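Putative amidohydrolase/peptidase (Burkholderia cenocepacia, PDB 4WJB) probably hydrolyses carbon-nitrogen bonds other than peptide bonds, as a zinc-dependent amidohydrolase of the peptidase M20 family. Local coordinates at residues A[198-203]-A[348-353]; A[301-306]-A[364-369]; A[341-346]-A[371-376]; A[355-360]-A[413-418]. One frame throughout, in Å; residues are numbered along the deposited sequence.

Contact 1 of 4, residues A[198-203]-A[348-353]; sequences AAYELH and IDTVRD. With ZN (zinc ion), chain E; EDO (1,2-ethanediol), chain J; EDO (1,2-ethanediol), chain K.
A tyrosine hydroxyl, Y200 OH, is set against the carbon side of a threonine: it lies 3.5 Å from T350 CB and makes no hydrogen bond to 348-353. The polar ends are turned to other partners. Y200 OH pairs at 2.9 Å with O2 of an ethanediol (chain K) lying at the ring edge near its plane, where either hydroxyl could be the donor, and T350 OG1 is hydrogen-bonded to R346 O one turn back in its own helix. The methyl T350 CG2, anti to the backbone N because OG1 takes the place beside it (chi1 -63°), also comes to 3.5 Å from Y200 OH. Beside it V351 supplies one branch, CG2, which approaches Y200 CE1 to 4.0 Å obliquely to the ring, while the two side chains slide past each other in opposite directions. Y200 thus spans a backbone gap of 8.9 Å between its CA and V351 CA, and the contact is purely van der Waals, with 117 Å² buried. All three touching residues are buried; L413 of helix 403-421 also packs on Y200, and A416 on T350. Neighbouring side chains of strand 198-204 serve other places: E201 accepts from S95 OG and A373 N, and H203 NE2 binds zinc at 2.2 Å, with H96 and D107 completing the protein ligands. The arrangement is a helix packed on a sheet, with strand 198-204 running parallel to strands 91-96 and 382-387, as in the catalytic domain of M20 peptidases, where the strand carries a metal ligand at its end.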
# COMPACT_ATOMS: atom_id res chain seq x y z
N ALA A 198 41.86 -22.62 -2.28
CA ALA A 198 40.47 -22.69 -2.69
C ALA A 198 39.59 -22.69 -1.46
O ALA A 198 40.04 -23.04 -0.36
CB ALA A 198 40.21 -23.94 -3.54
N ALA A 199 38.33 -22.29 -1.64
CA ALA A 199 37.38 -22.29 -0.55
C ALA A 199 36.06 -22.90 -0.99
O ALA A 199 35.62 -22.70 -2.12
CB ALA A 199 37.16 -20.88 -0.02
N TYR A 200 35.44 -23.66 -0.10
CA TYR A 200 34.15 -24.28 -0.37
C TYR A 200 33.23 -24.10 0.82
O TYR A 200 33.64 -24.35 1.95
CB TYR A 200 34.31 -25.76 -0.67
CG TYR A 200 35.10 -26.06 -1.91
CD1 TYR A 200 34.49 -26.04 -3.16
CD2 TYR A 200 36.45 -26.37 -1.85
CE1 TYR A 200 35.20 -26.31 -4.31
CE2 TYR A 200 37.17 -26.65 -3.00
CZ TYR A 200 36.55 -26.62 -4.22
OH TYR A 200 37.26 -26.89 -5.35
N GLU A 201 31.99 -23.69 0.58
CA GLU A 201 30.99 -23.63 1.65
C GLU A 201 29.79 -24.51 1.32
O GLU A 201 29.15 -24.35 0.28
CB GLU A 201 30.54 -22.19 1.92
CG GLU A 201 29.49 -22.09 3.02
CD GLU A 201 29.24 -20.68 3.52
OE1 GLU A 201 28.37 -20.50 4.40
OE2 GLU A 201 29.91 -19.74 3.03
N LEU A 202 29.49 -25.43 2.23
CA LEU A 202 28.32 -26.29 2.14
C LEU A 202 27.16 -25.62 2.89
O LEU A 202 27.35 -25.20 4.02
CB LEU A 202 28.65 -27.67 2.72
CG LEU A 202 27.55 -28.70 2.92
CD1 LEU A 202 26.94 -29.11 1.58
CD2 LEU A 202 28.10 -29.90 3.66
N HIS A 203 25.99 -25.52 2.27
CA HIS A 203 24.87 -24.78 2.88
C HIS A 203 23.54 -25.29 2.34
O HIS A 203 23.45 -25.74 1.19
CB HIS A 203 25.02 -23.27 2.61
CG HIS A 203 24.34 -22.38 3.62
ND1 HIS A 203 22.97 -22.19 3.64
CD2 HIS A 203 24.84 -21.59 4.61
CE1 HIS A 203 22.66 -21.35 4.61
NE2 HIS A 203 23.77 -20.97 5.21
N ILE A 348 33.58 -24.63 -9.15
CA ILE A 348 32.29 -25.05 -9.65
C ILE A 348 32.38 -26.41 -10.31
O ILE A 348 31.61 -27.32 -9.99
CB ILE A 348 31.72 -24.03 -10.66
CG1 ILE A 348 31.40 -22.71 -9.96
CG2 ILE A 348 30.50 -24.60 -11.36
CD1 ILE A 348 31.08 -21.58 -10.93
N ASP A 349 33.32 -26.56 -11.24
CA ASP A 349 33.55 -27.83 -11.91
C ASP A 349 33.94 -28.94 -10.94
O ASP A 349 33.52 -30.08 -11.09
CB ASP A 349 34.64 -27.68 -12.99
CG ASP A 349 34.22 -26.76 -14.11
OD1 ASP A 349 33.05 -26.31 -14.11
OD2 ASP A 349 35.05 -26.49 -15.00
N THR A 350 34.73 -28.59 -9.93
CA THR A 350 35.14 -29.57 -8.93
C THR A 350 33.93 -30.11 -8.17
O THR A 350 33.81 -31.32 -7.95
CB THR A 350 36.15 -28.96 -7.93
OG1 THR A 350 37.34 -28.59 -8.63
CG2 THR A 350 36.50 -29.96 -6.83
N VAL A 351 33.02 -29.21 -7.81
CA VAL A 351 31.78 -29.59 -7.14
C VAL A 351 30.91 -30.48 -8.03
O VAL A 351 30.46 -31.54 -7.59
CB VAL A 351 30.97 -28.34 -6.73
CG1 VAL A 351 29.55 -28.73 -6.32
CG2 VAL A 351 31.67 -27.59 -5.61
N ARG A 352 30.70 -30.05 -9.27
CA ARG A 352 29.87 -30.83 -10.19
C ARG A 352 30.48 -32.21 -10.43
O ARG A 352 29.77 -33.22 -10.41
CB ARG A 352 29.71 -30.09 -11.52
CG ARG A 352 28.71 -30.75 -12.45
CD ARG A 352 28.60 -30.02 -13.79
NE ARG A 352 28.13 -28.65 -13.64
CZ ARG A 352 28.91 -27.58 -13.76
NH1 ARG A 352 30.20 -27.72 -14.03
NH2 ARG A 352 28.40 -26.36 -13.62
N ASP A 353 31.79 -32.25 -10.65
CA ASP A 353 32.47 -33.52 -10.87
C ASP A 353 32.32 -34.44 -9.67
O ASP A 353 32.16 -35.64 -9.81
CB ASP A 353 33.95 -33.29 -11.18
CG ASP A 353 34.17 -32.63 -12.53
OD1 ASP A 353 33.22 -32.59 -13.34
OD2 ASP A 353 35.29 -32.14 -12.78
ZN ZN E . 23.56 -19.32 6.59
C1 EDO J . 34.03 -21.10 2.66
O1 EDO J . 35.06 -21.11 3.65
C2 EDO J . 33.19 -19.85 2.86
O2 EDO J . 32.59 -19.90 4.16
C1 EDO K . 41.25 -25.01 -7.78
O1 EDO K . 41.45 -23.62 -8.05
C2 EDO K . 39.87 -25.21 -7.16
O2 EDO K . 39.89 -26.39 -6.35
O HOH W 1 24.89 -18.25 5.34

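Contact 2 of 4, residues A[301-306]-A[364-369]; sequences RHPDDA and DIVSGA. With SO4 (sulfate ion), chain G.
The backbones of 301-306 and 364-369 stay apart, with P303 CA and V366 CA 7.1 Å from each other and R301 CA and G368 CA 8.3 Å, so no main-chain hydrogen bond joins them and the meeting is left to side chains and a water. At the first pair the CB-CG side of the proline meets a valine: P303 CG lies 3.9 Å from V366 CG2, the two side chains crossing at about a right angle. V366 CG1 stands anti to the backbone N (chi1 175°), which sets CG2 beside that N, so that CG2 meets P303 CG while both methyls stand near P303 CB. At the second pair R301, extended from CG to NE, carries its guanidinium past G368. R301 NH1 donates to a water at 2.8 Å, and the water gives a weak bond to G368 O. The anion lies at the guanidinium edge: R301 NH2 reaches O1 of a sulfate, probably from the crystallisation liquor, at 3.0 Å and 169°, whereas the other three bonds to it are weak. E299 forms a salt bridge with R301 NE, and H239 and N288 of the second subunit also bind the sulfate. The turn after P303 is ordered by its own bonds: D304 N donates to H302 ND1, and D304 OD1 accepts from A306 N at 2.8 Å, an N-cap of helix 305-326. The contact therefore joins the end of strand 289-302 and the P303 turn before helix 305-326 to the end of strand 362-367 and the loop after it, with strand 217-234 pairing with both strands.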
# COMPACT_ATOMS: atom_id res chain seq x y z
N ARG A 301 17.03 -9.00 -9.26
CA ARG A 301 18.17 -9.85 -8.90
C ARG A 301 18.47 -10.83 -10.03
O ARG A 301 17.55 -11.42 -10.60
CB ARG A 301 17.91 -10.61 -7.59
CG ARG A 301 17.56 -9.70 -6.42
CD ARG A 301 17.69 -10.41 -5.08
NE ARG A 301 17.03 -9.65 -4.03
CZ ARG A 301 17.31 -9.76 -2.74
NH1 ARG A 301 18.25 -10.60 -2.33
NH2 ARG A 301 16.66 -9.03 -1.85
N HIS A 302 19.75 -10.99 -10.35
CA HIS A 302 20.20 -11.83 -11.46
C HIS A 302 21.71 -12.02 -11.39
O HIS A 302 22.43 -11.11 -11.00
CB HIS A 302 19.82 -11.20 -12.80
CG HIS A 302 19.84 -12.17 -13.95
ND1 HIS A 302 20.98 -12.45 -14.67
CD2 HIS A 302 18.86 -12.91 -14.51
CE1 HIS A 302 20.70 -13.33 -15.61
NE2 HIS A 302 19.42 -13.62 -15.54
N PRO A 303 22.20 -13.21 -11.76
CA PRO A 303 23.64 -13.48 -11.72
C PRO A 303 24.43 -12.75 -12.81
O PRO A 303 25.66 -12.76 -12.78
CB PRO A 303 23.73 -14.99 -11.94
CG PRO A 303 22.48 -15.33 -12.72
CD PRO A 303 21.43 -14.41 -12.14
N ASP A 304 23.74 -12.13 -13.77
CA ASP A 304 24.40 -11.47 -14.89
C ASP A 304 24.18 -9.96 -14.83
O ASP A 304 23.04 -9.49 -14.90
CB ASP A 304 23.87 -12.04 -16.22
CG ASP A 304 24.67 -11.58 -17.43
OD1 ASP A 304 25.36 -10.54 -17.36
OD2 ASP A 304 24.60 -12.26 -18.47
N ASP A 305 25.27 -9.20 -14.73
CA ASP A 305 25.17 -7.75 -14.65
C ASP A 305 24.62 -7.13 -15.93
O ASP A 305 23.98 -6.09 -15.90
CB ASP A 305 26.53 -7.13 -14.31
CG ASP A 305 26.48 -6.28 -13.05
OD1 ASP A 305 25.40 -6.18 -12.44
OD2 ASP A 305 27.53 -5.72 -12.68
N ALA A 306 24.89 -7.78 -17.07
CA ALA A 306 24.37 -7.31 -18.35
C ALA A 306 22.85 -7.38 -18.37
O ALA A 306 22.19 -6.46 -18.87
CB ALA A 306 24.95 -8.12 -19.49
N ASP A 364 22.79 -27.10 -11.70
CA ASP A 364 23.33 -25.77 -11.46
C ASP A 364 22.28 -24.89 -10.79
O ASP A 364 21.08 -24.99 -11.09
CB ASP A 364 23.81 -25.13 -12.76
CG ASP A 364 25.11 -25.73 -13.28
OD1 ASP A 364 25.53 -26.79 -12.78
OD2 ASP A 364 25.70 -25.14 -14.20
N ILE A 365 22.71 -24.03 -9.88
CA ILE A 365 21.78 -23.18 -9.17
C ILE A 365 22.47 -21.88 -8.77
O ILE A 365 23.68 -21.85 -8.54
CB ILE A 365 21.21 -23.91 -7.93
CG1 ILE A 365 20.01 -23.16 -7.34
CG2 ILE A 365 22.29 -24.15 -6.87
CD1 ILE A 365 19.28 -23.94 -6.25
N VAL A 366 21.70 -20.80 -8.71
CA VAL A 366 22.23 -19.51 -8.27
C VAL A 366 21.78 -19.23 -6.84
O VAL A 366 20.61 -19.40 -6.51
CB VAL A 366 21.76 -18.37 -9.20
CG1 VAL A 366 22.20 -17.01 -8.67
CG2 VAL A 366 22.28 -18.59 -10.62
N SER A 367 22.71 -18.83 -5.98
CA SER A 367 22.36 -18.49 -4.60
C SER A 367 21.50 -17.23 -4.54
O SER A 367 21.85 -16.19 -5.11
CB SER A 367 23.61 -18.30 -3.75
OG SER A 367 23.25 -17.97 -2.42
N GLY A 368 20.37 -17.32 -3.84
CA GLY A 368 19.43 -16.22 -3.74
C GLY A 368 19.59 -15.46 -2.43
O GLY A 368 18.85 -14.52 -2.15
N ALA A 369 20.57 -15.87 -1.63
CA ALA A 369 20.86 -15.20 -0.38
C ALA A 369 22.37 -15.04 -0.22
O ALA A 369 23.14 -15.80 -0.80
CB ALA A 369 20.29 -15.97 0.80
S SO4 G . 18.52 -9.84 1.21
O1 SO4 G . 17.09 -9.59 1.08
O2 SO4 G . 19.26 -9.00 0.27
O3 SO4 G . 18.96 -9.52 2.57
O4 SO4 G . 18.81 -11.25 0.94
O HOH W 2 20.20 -12.27 -3.55

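Contact 3 of 4, residues A[341-346]-A[371-376]; sequences VPFAPR and HDACYV
Short helix 372-376, whose A373 side chain lies about 10 Å from the zinc ion, receives the end of strand 329-342 and the turn that leads into helix 345-357. F343 enters with its ring edge: CE1 is 3.7 Å from A373 O, which lies in the ring plane, and 4.2 Å from A373 CB. The ring is directed there by a CG anti to the carbonyl carbon (chi1 -73°), although the bond from CA to CB does not itself aim at the helix. C374 SG stands 4.2 Å from F343 CZ and 5.5 Å from the ring centroid, 69° off the normal, an oblique cysteine sulfur-aromatic contact. C374 SG has a second task, accepting from H371 N at 3.5 Å and 159°, which ties the residue before the helix to its first turn. V341 adds its CG1 methyl, 3.5 Å from C374 O. Outside the pair, M384 of strand 382-387 packs on F343, H371 and A373, and the H371 ring meets that of the zinc ligand H203. No hydrogen bond crosses between the segments; 168 Å² is buried as V341 and the F343 edge meet the carbonyl oxygens of C374 and A373, and the ring also meets sulfur. The electropositive ring edge facing a carbonyl oxygen is probably a weakly favourable electrostatic match, while the sulfur joins a polar N-H to an aromatic neighbour.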
# COMPACT_ATOMS: atom_id res chain seq x y z
N VAL A 341 28.15 -12.08 -7.91
CA VAL A 341 29.35 -12.77 -7.44
C VAL A 341 29.46 -14.11 -8.15
O VAL A 341 28.90 -15.11 -7.69
CB VAL A 341 29.33 -12.98 -5.91
CG1 VAL A 341 30.62 -13.65 -5.46
CG2 VAL A 341 29.13 -11.65 -5.20
N PRO A 342 30.16 -14.13 -9.29
CA PRO A 342 30.47 -15.42 -9.91
C PRO A 342 31.45 -16.18 -9.04
O PRO A 342 32.38 -15.58 -8.50
CB PRO A 342 31.10 -15.03 -11.25
CG PRO A 342 31.67 -13.67 -11.00
CD PRO A 342 30.69 -13.00 -10.07
N PHE A 343 31.24 -17.48 -8.88
CA PHE A 343 32.21 -18.29 -8.16
C PHE A 343 33.26 -18.80 -9.13
O PHE A 343 33.13 -18.61 -10.34
CB PHE A 343 31.52 -19.44 -7.42
CG PHE A 343 30.75 -18.98 -6.21
CD1 PHE A 343 31.42 -18.48 -5.11
CD2 PHE A 343 29.36 -19.02 -6.19
CE1 PHE A 343 30.72 -18.03 -3.99
CE2 PHE A 343 28.65 -18.58 -5.08
CZ PHE A 343 29.33 -18.08 -3.98
N ALA A 344 34.32 -19.39 -8.60
CA ALA A 344 35.44 -19.82 -9.42
C ALA A 344 35.07 -21.02 -10.28
O ALA A 344 34.58 -22.03 -9.77
CB ALA A 344 36.64 -20.13 -8.54
N PRO A 345 35.30 -20.92 -11.60
CA PRO A 345 35.04 -22.01 -12.54
C PRO A 345 35.63 -23.35 -12.10
O PRO A 345 34.94 -24.37 -12.18
CB PRO A 345 35.70 -21.51 -13.83
CG PRO A 345 35.58 -20.03 -13.75
CD PRO A 345 35.78 -19.70 -12.29
N ARG A 346 36.87 -23.34 -11.62
CA ARG A 346 37.51 -24.56 -11.17
C ARG A 346 36.82 -25.15 -9.94
O ARG A 346 36.72 -26.37 -9.81
CB ARG A 346 39.00 -24.31 -10.87
CG ARG A 346 39.84 -24.06 -12.12
CD ARG A 346 41.32 -23.88 -11.78
NE ARG A 346 41.87 -25.04 -11.09
CZ ARG A 346 42.36 -26.12 -11.70
NH1 ARG A 346 42.35 -26.20 -13.02
NH2 ARG A 346 42.84 -27.13 -10.98
N HIS A 371 25.98 -15.29 1.51
CA HIS A 371 26.69 -16.19 2.41
C HIS A 371 28.10 -15.66 2.61
O HIS A 371 28.55 -14.82 1.84
CB HIS A 371 26.72 -17.63 1.87
CG HIS A 371 25.37 -18.19 1.57
ND1 HIS A 371 24.52 -18.65 2.56
CD2 HIS A 371 24.71 -18.37 0.40
CE1 HIS A 371 23.39 -19.08 2.00
NE2 HIS A 371 23.49 -18.92 0.69
N ASP A 372 28.79 -16.17 3.63
CA ASP A 372 30.18 -15.79 3.86
C ASP A 372 31.02 -16.03 2.60
O ASP A 372 31.90 -15.23 2.28
CB ASP A 372 30.77 -16.58 5.04
CG ASP A 372 30.13 -16.20 6.36
OD1 ASP A 372 30.13 -15.00 6.71
OD2 ASP A 372 29.61 -17.10 7.05
N ALA A 373 30.73 -17.12 1.89
CA ALA A 373 31.49 -17.49 0.70
C ALA A 373 31.44 -16.43 -0.39
O ALA A 373 32.36 -16.32 -1.20
CB ALA A 373 31.01 -18.83 0.15
N CYS A 374 30.36 -15.65 -0.42
CA CYS A 374 30.20 -14.59 -1.42
C CYS A 374 31.30 -13.54 -1.28
O CYS A 374 31.76 -12.98 -2.27
CB CYS A 374 28.82 -13.94 -1.30
SG CYS A 374 27.46 -15.07 -1.70
N TYR A 375 31.71 -13.27 -0.04
CA TYR A 375 32.78 -12.33 0.23
C TYR A 375 34.15 -13.00 0.06
O TYR A 375 35.09 -12.41 -0.48
CB TYR A 375 32.65 -11.73 1.64
CG TYR A 375 31.55 -10.68 1.79
CD1 TYR A 375 30.94 -10.12 0.68
CD2 TYR A 375 31.14 -10.26 3.05
CE1 TYR A 375 29.94 -9.15 0.82
CE2 TYR A 375 30.15 -9.30 3.21
CZ TYR A 375 29.55 -8.75 2.09
OH TYR A 375 28.57 -7.80 2.24
N VAL A 376 34.26 -14.25 0.52
CA VAL A 376 35.52 -14.98 0.45
C VAL A 376 35.93 -15.16 -1.01
O VAL A 376 37.11 -15.23 -1.33
CB VAL A 376 35.41 -16.34 1.17
CG1 VAL A 376 36.74 -17.13 1.08
CG2 VAL A 376 35.03 -16.11 2.62

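Contact 4 of 4, residues A[355-360]-A[413-418]; sequences ARSLGL and LLRAVL
R415 is bent twice, at chi2 (-93°) and chi3 (-95°), and these bends bring its guanidinium beside S357 and L358, at the end of helix 345-357. L358 CG, anti to the carbonyl carbon, lays its CD2 branch over one face of that group: L358 CD2 is 3.7 Å from R415 NH2, sits 3.6 Å above the plane and is displaced toward the rim. S357 takes the edge, its CB lying in the guanidinium plane 3.3 Å from R415 NH1. In the conformer described, S357 OG is hydrogen-bonded to D353 O one turn earlier, though a second conformer makes this uncertain. So the arginine's flat group rests on carbon at both places, with 150 Å² buried and no clear hydrogen bond across. G359, at phi 66°, ends the helix in a Schellman motif: L360 N bonds to A355 O at 3.0 Å and G359 N to R356 O at 2.9 Å. L358, just before the turn, points toward helix 403-421, where D411 and V412 also touch it, while R18 packs on the same leucine and M16 on R415. The contact thus joins the C-terminal end of helix 345-357 to helix 403-421, whose L413 and L414 pack against V118 of helix 109-124.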
# COMPACT_ATOMS: atom_id res chain seq x y z
N ALA A 355 29.78 -34.48 -7.38
CA ALA A 355 28.41 -34.98 -7.39
C ALA A 355 28.24 -36.12 -8.40
O ALA A 355 27.62 -37.14 -8.10
CB ALA A 355 27.43 -33.85 -7.71
N ARG A 356 28.82 -35.95 -9.58
CA ARG A 356 28.79 -36.98 -10.62
C ARG A 356 29.40 -38.30 -10.17
O ARG A 356 28.79 -39.36 -10.31
CB ARG A 356 29.53 -36.50 -11.87
CG ARG A 356 28.81 -35.42 -12.64
CD ARG A 356 29.36 -35.33 -14.05
NE ARG A 356 28.52 -34.49 -14.89
CZ ARG A 356 28.89 -33.30 -15.37
NH1 ARG A 356 30.09 -32.82 -15.08
NH2 ARG A 356 28.05 -32.61 -16.13
N SER A 357 30.62 -38.22 -9.63
CA SER A 357 31.36 -39.40 -9.21
C SER A 357 30.62 -40.16 -8.12
O SER A 357 30.78 -41.37 -7.97
CB SER A 357 32.75 -39.00 -8.73
OG SER A 357 33.44 -38.24 -9.71
N LEU A 358 29.80 -39.44 -7.35
CA LEU A 358 29.04 -40.04 -6.26
C LEU A 358 27.68 -40.56 -6.73
O LEU A 358 26.91 -41.10 -5.94
CB LEU A 358 28.84 -39.03 -5.14
CG LEU A 358 30.08 -38.72 -4.29
CD1 LEU A 358 29.85 -37.44 -3.50
CD2 LEU A 358 30.38 -39.88 -3.37
N GLY A 359 27.40 -40.39 -8.02
CA GLY A 359 26.13 -40.83 -8.58
C GLY A 359 24.95 -40.06 -8.01
O GLY A 359 23.83 -40.58 -7.94
N LEU A 360 25.20 -38.82 -7.60
CA LEU A 360 24.17 -38.00 -6.97
C LEU A 360 23.46 -37.13 -7.99
O LEU A 360 24.10 -36.57 -8.89
CB LEU A 360 24.78 -37.13 -5.87
CG LEU A 360 25.24 -37.89 -4.62
CD1 LEU A 360 26.06 -36.99 -3.70
CD2 LEU A 360 24.04 -38.47 -3.89
N LEU A 413 31.27 -32.34 -0.51
CA LEU A 413 32.29 -31.48 0.11
C LEU A 413 33.60 -32.23 0.33
O LEU A 413 34.68 -31.71 0.06
CB LEU A 413 31.80 -30.92 1.46
CG LEU A 413 32.83 -29.99 2.12
CD1 LEU A 413 32.95 -28.70 1.31
CD2 LEU A 413 32.51 -29.69 3.58
N LEU A 414 33.48 -33.45 0.83
CA LEU A 414 34.65 -34.31 1.05
C LEU A 414 35.46 -34.48 -0.23
O LEU A 414 36.67 -34.30 -0.23
CB LEU A 414 34.21 -35.67 1.59
CG LEU A 414 35.29 -36.75 1.64
CD1 LEU A 414 36.48 -36.34 2.52
CD2 LEU A 414 34.71 -38.09 2.10
N ARG A 415 34.79 -34.83 -1.32
CA ARG A 415 35.49 -35.09 -2.58
C ARG A 415 36.06 -33.82 -3.20
O ARG A 415 37.14 -33.83 -3.76
CB ARG A 415 34.57 -35.79 -3.58
CG ARG A 415 34.05 -37.12 -3.06
CD ARG A 415 34.94 -38.27 -3.51
NE ARG A 415 34.43 -38.88 -4.73
CZ ARG A 415 33.94 -40.12 -4.80
NH1 ARG A 415 33.47 -40.57 -5.96
NH2 ARG A 415 33.91 -40.91 -3.73
N ALA A 416 35.30 -32.73 -3.11
CA ALA A 416 35.76 -31.43 -3.60
C ALA A 416 37.00 -30.96 -2.84
O ALA A 416 37.99 -30.55 -3.46
CB ALA A 416 34.64 -30.40 -3.48
N VAL A 417 36.93 -31.00 -1.52
CA VAL A 417 38.04 -30.56 -0.67
C VAL A 417 39.25 -31.44 -0.91
O VAL A 417 40.38 -30.94 -1.05
CB VAL A 417 37.66 -30.59 0.82
CG1 VAL A 417 38.91 -30.50 1.70
CG2 VAL A 417 36.68 -29.48 1.14
N LEU A 418 39.01 -32.74 -0.99
CA LEU A 418 40.08 -33.70 -1.24
C LEU A 418 40.79 -33.40 -2.56
O LEU A 418 42.01 -33.32 -2.59
CB LEU A 418 39.54 -35.12 -1.24
CG LEU A 418 40.59 -36.20 -1.47
CD1 LEU A 418 41.72 -36.07 -0.45
CD2 LEU A 418 39.97 -37.58 -1.41

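Overall arrangement
Contacts 1 and 3 are buried, contact 2 is partly buried and contact 4 lies at the surface, about 22 Å from the chain centre to its own centre. Segments on or leading into helix 345-357 serve three of them: contact 3 just before it, contact 1 on its middle and contact 4 at its end. Contacts 1 and 3 also meet directly, E201 OE2 lying 3.0 Å from A373 N, and contacts 1 and 4 share packing of T350 on A416. Contact 2 joins contact 1 through the R352-D364 salt bridge. Chemistry differs with position: inside, a phenol hydroxyl on threonine carbon and an aromatic edge on carbonyl oxygen and sulfur; a water and sulfate beside the second subunit; and an arginine plane against aliphatic carbon outside.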